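Local atomic coordinates of L-lysine 6-monooxygenase (Pseudomonas syringae pv. tomato, PDB entry 5CQF), a protein that probably uses FAD and NADPH to hydroxylate the side-chain amine of L-lysine or a related amino acid during siderophore biosynthesis. Residues Glu320-Asp332 and Arg337-Gly349. Numbering follows the deposited sequence.
Sequences EHTADGYRVELTD and RTRVLEVDAVVLG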
loop_
_atom_site.group_PDB
_atom_site.type_symbol
_atom_site.label_atom_id
_atom_site.label_comp_id
_atom_site.label_asym_id
_atom_site.label_seq_id
_atom_site.Cartn_x
_atom_site.Cartn_y
_atom_site.Cartn_z
ATOM N N GLU A 320 9.517 -26.644 -34.906
ATOM C CA GLU A 320 8.804 -27.649 -35.668
ATOM C C GLU A 320 7.915 -28.474 -34.779
ATOM O O GLU A 320 8.213 -28.683 -33.614
ATOM C CB GLU A 320 9.745 -28.543 -36.491
ATOM C CG GLU A 320 10.839 -29.264 -35.724
ATOM C CD GLU A 320 11.692 -30.167 -36.628
ATOM O OE1 GLU A 320 12.897 -29.853 -36.808
ATOM O OE2 GLU A 320 11.167 -31.183 -37.163
ATOM N N HIS A 321 6.806 -28.907 -35.358
ATOM C CA HIS A 321 5.844 -29.748 -34.691
ATOM C C HIS A 321 6.267 -31.185 -34.964
ATOM O O HIS A 321 6.349 -31.616 -36.106
ATOM C CB HIS A 321 4.458 -29.437 -35.260
ATOM C CG HIS A 321 3.316 -30.029 -34.493
ATOM N ND1 HIS A 321 2.137 -30.406 -35.101
ATOM C CD2 HIS A 321 3.157 -30.288 -33.172
ATOM C CE1 HIS A 321 1.303 -30.875 -34.190
ATOM N NE2 HIS A 321 1.897 -30.813 -33.010
ATOM N N THR A 322 6.595 -31.907 -33.911
ATOM C CA THR A 322 6.876 -33.317 -34.008
ATOM C C THR A 322 5.746 -34.112 -33.339
ATOM O O THR A 322 4.746 -33.556 -32.867
ATOM C CB THR A 322 8.221 -33.637 -33.329
ATOM O OG1 THR A 322 8.084 -33.505 -31.913
ATOM C CG2 THR A 322 9.285 -32.672 -33.790
ATOM N N ALA A 323 5.930 -35.422 -33.285
ATOM C CA ALA A 323 5.001 -36.316 -32.614
ATOM C C ALA A 323 5.059 -36.142 -31.104
ATOM O O ALA A 323 4.128 -36.532 -30.414
ATOM C CB ALA A 323 5.312 -37.767 -32.988
ATOM N N ASP A 324 6.150 -35.577 -30.589
ATOM C CA ASP A 324 6.300 -35.358 -29.143
ATOM C C ASP A 324 6.225 -33.876 -28.719
ATOM O O ASP A 324 6.947 -33.476 -27.805
ATOM C CB ASP A 324 7.639 -35.930 -28.677
ATOM C CG ASP A 324 7.949 -37.244 -29.312
ATOM O OD1 ASP A 324 8.699 -37.241 -30.315
ATOM O OD2 ASP A 324 7.439 -38.270 -28.823
ATOM N N GLY A 325 5.381 -33.080 -29.387
ATOM C CA GLY A 325 5.244 -31.641 -29.109
ATOM C C GLY A 325 5.995 -30.742 -30.077
ATOM O O GLY A 325 5.983 -30.982 -31.281
ATOM N N TYR A 326 6.632 -29.693 -29.551
ATOM C CA TYR A 326 7.375 -28.748 -30.368
ATOM C C TYR A 326 8.829 -28.763 -29.973
ATOM O O TYR A 326 9.140 -28.913 -28.793
ATOM C CB TYR A 326 6.826 -27.327 -30.214
ATOM C CG TYR A 326 5.392 -27.229 -30.643
ATOM C CD1 TYR A 326 5.047 -26.903 -31.946
ATOM C CD2 TYR A 326 4.367 -27.497 -29.752
ATOM C CE1 TYR A 326 3.719 -26.838 -32.335
ATOM C CE2 TYR A 326 3.038 -27.430 -30.136
ATOM C CZ TYR A 326 2.726 -27.114 -31.428
ATOM O OH TYR A 326 1.410 -27.076 -31.787
ATOM N N ARG A 327 9.699 -28.606 -30.974
ATOM C CA ARG A 327 11.127 -28.441 -30.789
ATOM C C ARG A 327 11.442 -26.997 -31.185
ATOM O O ARG A 327 11.301 -26.608 -32.343
ATOM C CB ARG A 327 11.891 -29.447 -31.643
ATOM C CG ARG A 327 13.394 -29.520 -31.389
ATOM C CD ARG A 327 14.091 -30.364 -32.471
ATOM N NE ARG A 327 15.567 -30.271 -32.499
ATOM C CZ ARG A 327 16.286 -29.226 -32.938
ATOM N NH1 ARG A 327 15.707 -28.098 -33.381
ATOM N NH2 ARG A 327 17.614 -29.300 -32.911
ATOM N N VAL A 328 11.834 -26.191 -30.203
ATOM C CA VAL A 328 11.969 -24.746 -30.403
ATOM C C VAL A 328 13.406 -24.309 -30.211
ATOM O O VAL A 328 14.012 -24.580 -29.167
ATOM C CB VAL A 328 11.092 -23.965 -29.420
ATOM C CG1 VAL A 328 11.121 -22.496 -29.767
ATOM C CG2 VAL A 328 9.662 -24.482 -29.448
ATOM N N GLU A 329 13.957 -23.643 -31.217
ATOM C CA GLU A 329 15.314 -23.149 -31.118
ATOM C C GLU A 329 15.260 -21.682 -30.788
ATOM O O GLU A 329 14.659 -20.906 -31.537
ATOM C CB GLU A 329 16.094 -23.346 -32.432
ATOM C CG GLU A 329 17.574 -22.965 -32.325
ATOM C CD GLU A 329 18.275 -22.855 -33.669
ATOM O OE1 GLU A 329 17.933 -21.946 -34.465
ATOM O OE2 GLU A 329 19.183 -23.668 -33.922
ATOM N N LEU A 330 15.921 -21.310 -29.687
ATOM C CA LEU A 330 16.106 -19.911 -29.302
ATOM C C LEU A 330 17.497 -19.420 -29.645
ATOM O O LEU A 330 18.477 -20.143 -29.501
ATOM C CB LEU A 330 15.920 -19.735 -27.795
ATOM C CG LEU A 330 14.645 -20.238 -27.122
ATOM C CD1 LEU A 330 14.547 -19.728 -25.687
ATOM C CD2 LEU A 330 13.423 -19.820 -27.916
ATOM N N THR A 331 17.579 -18.164 -30.048
ATOM C CA THR A 331 18.844 -17.523 -30.269
ATOM C C THR A 331 18.898 -16.266 -29.410
ATOM O O THR A 331 18.001 -15.421 -29.478
ATOM C CB THR A 331 19.024 -17.207 -31.773
ATOM O OG1 THR A 331 19.113 -18.437 -32.489
ATOM C CG2 THR A 331 20.273 -16.398 -32.042
ATOM N N ASP A 332 19.933 -16.165 -28.575
ATOM C CA ASP A 332 20.206 -14.932 -27.853
ATOM C C ASP A 332 20.745 -13.932 -28.864
ATOM O O ASP A 332 21.758 -14.164 -29.480
ATOM C CB ASP A 332 21.207 -15.168 -26.739
ATOM C CG ASP A 332 21.657 -13.884 -26.078
ATOM O OD1 ASP A 332 21.781 -12.846 -26.778
ATOM O OD2 ASP A 332 21.891 -13.904 -24.843
ATOM N N ARG A 337 24.505 -17.194 -29.071
ATOM C CA ARG A 337 24.373 -18.547 -28.511
ATOM C C ARG A 337 22.947 -19.052 -28.752
ATOM O O ARG A 337 21.991 -18.268 -28.702
ATOM C CB ARG A 337 24.685 -18.559 -26.994
ATOM C CG ARG A 337 25.916 -19.365 -26.546
ATOM C CD ARG A 337 27.258 -18.665 -26.784
ATOM N NE ARG A 337 27.570 -17.625 -25.794
ATOM C CZ ARG A 337 28.636 -16.817 -25.849
ATOM N NH1 ARG A 337 29.517 -16.929 -26.845
ATOM N NH2 ARG A 337 28.826 -15.885 -24.913
ATOM N N THR A 338 22.806 -20.345 -29.040
ATOM C CA THR A 338 21.496 -20.946 -29.285
ATOM C C THR A 338 21.243 -22.003 -28.249
ATOM O O THR A 338 22.176 -22.479 -27.620
ATOM C CB THR A 338 21.395 -21.670 -30.638
ATOM O OG1 THR A 338 22.398 -22.680 -30.698
ATOM C CG2 THR A 338 21.567 -20.721 -31.817
ATOM N N ARG A 339 19.969 -22.366 -28.090
ATOM C CA ARG A 339 19.565 -23.563 -27.333
ATOM C C ARG A 339 18.211 -24.059 -27.803
ATOM O O ARG A 339 17.461 -23.336 -28.449
ATOM C CB ARG A 339 19.531 -23.294 -25.834
ATOM C CG ARG A 339 18.699 -22.098 -25.463
ATOM C CD ARG A 339 19.256 -21.406 -24.242
ATOM N NE ARG A 339 19.059 -22.230 -23.068
ATOM C CZ ARG A 339 19.249 -21.805 -21.828
ATOM N NH1 ARG A 339 19.026 -22.644 -20.827
ATOM N NH2 ARG A 339 19.655 -20.550 -21.588
ATOM N N VAL A 340 17.918 -25.308 -27.479
ATOM C CA VAL A 340 16.707 -25.976 -27.926
ATOM C C VAL A 340 15.826 -26.270 -26.712
ATOM O O VAL A 340 16.332 -26.656 -25.673
ATOM C CB VAL A 340 17.072 -27.287 -28.670
ATOM C CG1 VAL A 340 15.836 -28.100 -29.052
ATOM C CG2 VAL A 340 17.900 -26.966 -29.904
ATOM N N LEU A 341 14.517 -26.051 -26.863
ATOM C CA LEU A 341 13.489 -26.374 -25.850
ATOM C C LEU A 341 12.480 -27.312 -26.463
ATOM O O LEU A 341 12.026 -27.091 -27.589
ATOM C CB LEU A 341 12.720 -25.123 -25.430
ATOM C CG LEU A 341 13.515 -24.060 -24.692
ATOM C CD1 LEU A 341 12.705 -22.780 -24.536
ATOM C CD2 LEU A 341 13.948 -24.596 -23.334
ATOM N N GLU A 342 12.100 -28.345 -25.732
ATOM C CA GLU A 342 10.973 -29.168 -26.149
ATOM C C GLU A 342 9.769 -28.885 -25.255
ATOM O O GLU A 342 9.846 -29.056 -24.050
ATOM C CB GLU A 342 11.345 -30.629 -26.071
ATOM C CG GLU A 342 12.597 -30.950 -26.858
ATOM C CD GLU A 342 13.157 -32.297 -26.496
ATOM O OE1 GLU A 342 13.316 -32.570 -25.278
ATOM O OE2 GLU A 342 13.427 -33.074 -27.433
ATOM N N VAL A 343 8.670 -28.456 -25.861
ATOM C CA VAL A 343 7.462 -28.140 -25.137
ATOM C C VAL A 343 6.260 -28.811 -25.758
ATOM O O VAL A 343 6.342 -29.291 -26.866
ATOM C CB VAL A 343 7.236 -26.615 -25.068
ATOM C CG1 VAL A 343 8.308 -25.986 -24.201
ATOM C CG2 VAL A 343 7.230 -25.976 -26.442
ATOM N N ASP A 344 5.154 -28.861 -25.021
ATOM C CA ASP A 344 3.912 -29.471 -25.489
ATOM C C ASP A 344 3.009 -28.442 -26.141
ATOM O O ASP A 344 2.218 -28.783 -26.986
ATOM C CB ASP A 344 3.181 -30.123 -24.327
ATOM C CG ASP A 344 3.997 -31.225 -23.664
ATOM O OD1 ASP A 344 4.432 -32.161 -24.387
ATOM O OD2 ASP A 344 4.233 -31.150 -22.432
ATOM N N ALA A 345 3.101 -27.178 -25.735
ATOM C CA ALA A 345 2.272 -26.134 -26.328
ATOM C C ALA A 345 2.911 -24.775 -26.241
ATOM O O ALA A 345 3.748 -24.537 -25.389
ATOM C CB ALA A 345 0.912 -26.096 -25.671
ATOM N N VAL A 346 2.462 -23.886 -27.123
ATOM C CA VAL A 346 3.029 -22.587 -27.310
ATOM C C VAL A 346 1.899 -21.576 -27.326
ATOM O O VAL A 346 0.830 -21.863 -27.898
ATOM C CB VAL A 346 3.785 -22.544 -28.631
ATOM C CG1 VAL A 346 4.221 -21.134 -28.980
ATOM C CG2 VAL A 346 4.989 -23.466 -28.558
ATOM N N VAL A 347 2.121 -20.434 -26.641
ATOM C CA VAL A 347 1.185 -19.291 -26.615
ATOM C C VAL A 347 1.880 -18.055 -27.185
ATOM O O VAL A 347 2.963 -17.695 -26.743
ATOM C CB VAL A 347 0.712 -18.936 -25.196
ATOM C CG1 VAL A 347 -0.132 -17.680 -25.205
ATOM C CG2 VAL A 347 -0.098 -20.044 -24.570
ATOM N N LEU A 348 1.264 -17.401 -28.163
ATOM C CA LEU A 348 1.879 -16.254 -28.799
ATOM C C LEU A 348 1.310 -15.012 -28.204
ATOM O O LEU A 348 0.199 -14.642 -28.519
ATOM C CB LEU A 348 1.653 -16.263 -30.302
ATOM C CG LEU A 348 2.063 -17.551 -31.015
ATOM C CD1 LEU A 348 1.658 -17.472 -32.473
ATOM C CD2 LEU A 348 3.548 -17.814 -30.918
ATOM N N GLY A 349 2.073 -14.357 -27.333
ATOM C CA GLY A 349 1.671 -13.054 -26.803
ATOM C C GLY A 349 2.318 -11.991 -27.660
ATOM O O GLY A 349 3.008 -11.117 -27.167
#
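With CG turned anti to its carbonyl carbon (chi1 -61°), Y326 lays its ring along the start of strand 345-348, between V346 CG2 and H321 CD2 on opposite faces; the carbonyl O of D344 meets the edge, 3.5 Å from Y326 CE2. R327 takes the other face of the sheet; its CG is anti to the backbone N (chi1 -171°) and the chain runs extended to NE along V340, whose CG1 lies over the centre of one guanidinium face and 3.7 Å from R327 CG. Antiparallel pairing joins 325-332 to 338-343 as a beta hairpin. Y326 N donates to V343 O at 2.7 Å, nearly straight (174°); hydrogen-bonded pairs recur at V328-L341 and L330-R339 before a single hydrogen bond, D332 N to R337 O, closes the end next to the connecting loop. On the sheet face that carries Y326, V328 CG2 touches V343 CG2 at 4.1 Å and L330 CD1 meets L341 CD1 at 3.7 Å. V328 and L330 also pack on I316 of strand 314-322, the other neighbour of 325-332. Beyond D344, salt-bridged to R206, strand 345-348 enters the parallel sheet of a Rossmann-like, probably NADPH-binding domain, between strands 206-210 and 186-188; the Y326 hydroxyl is hydrogen-bonded to OG1 of T185, just ahead of 186-188.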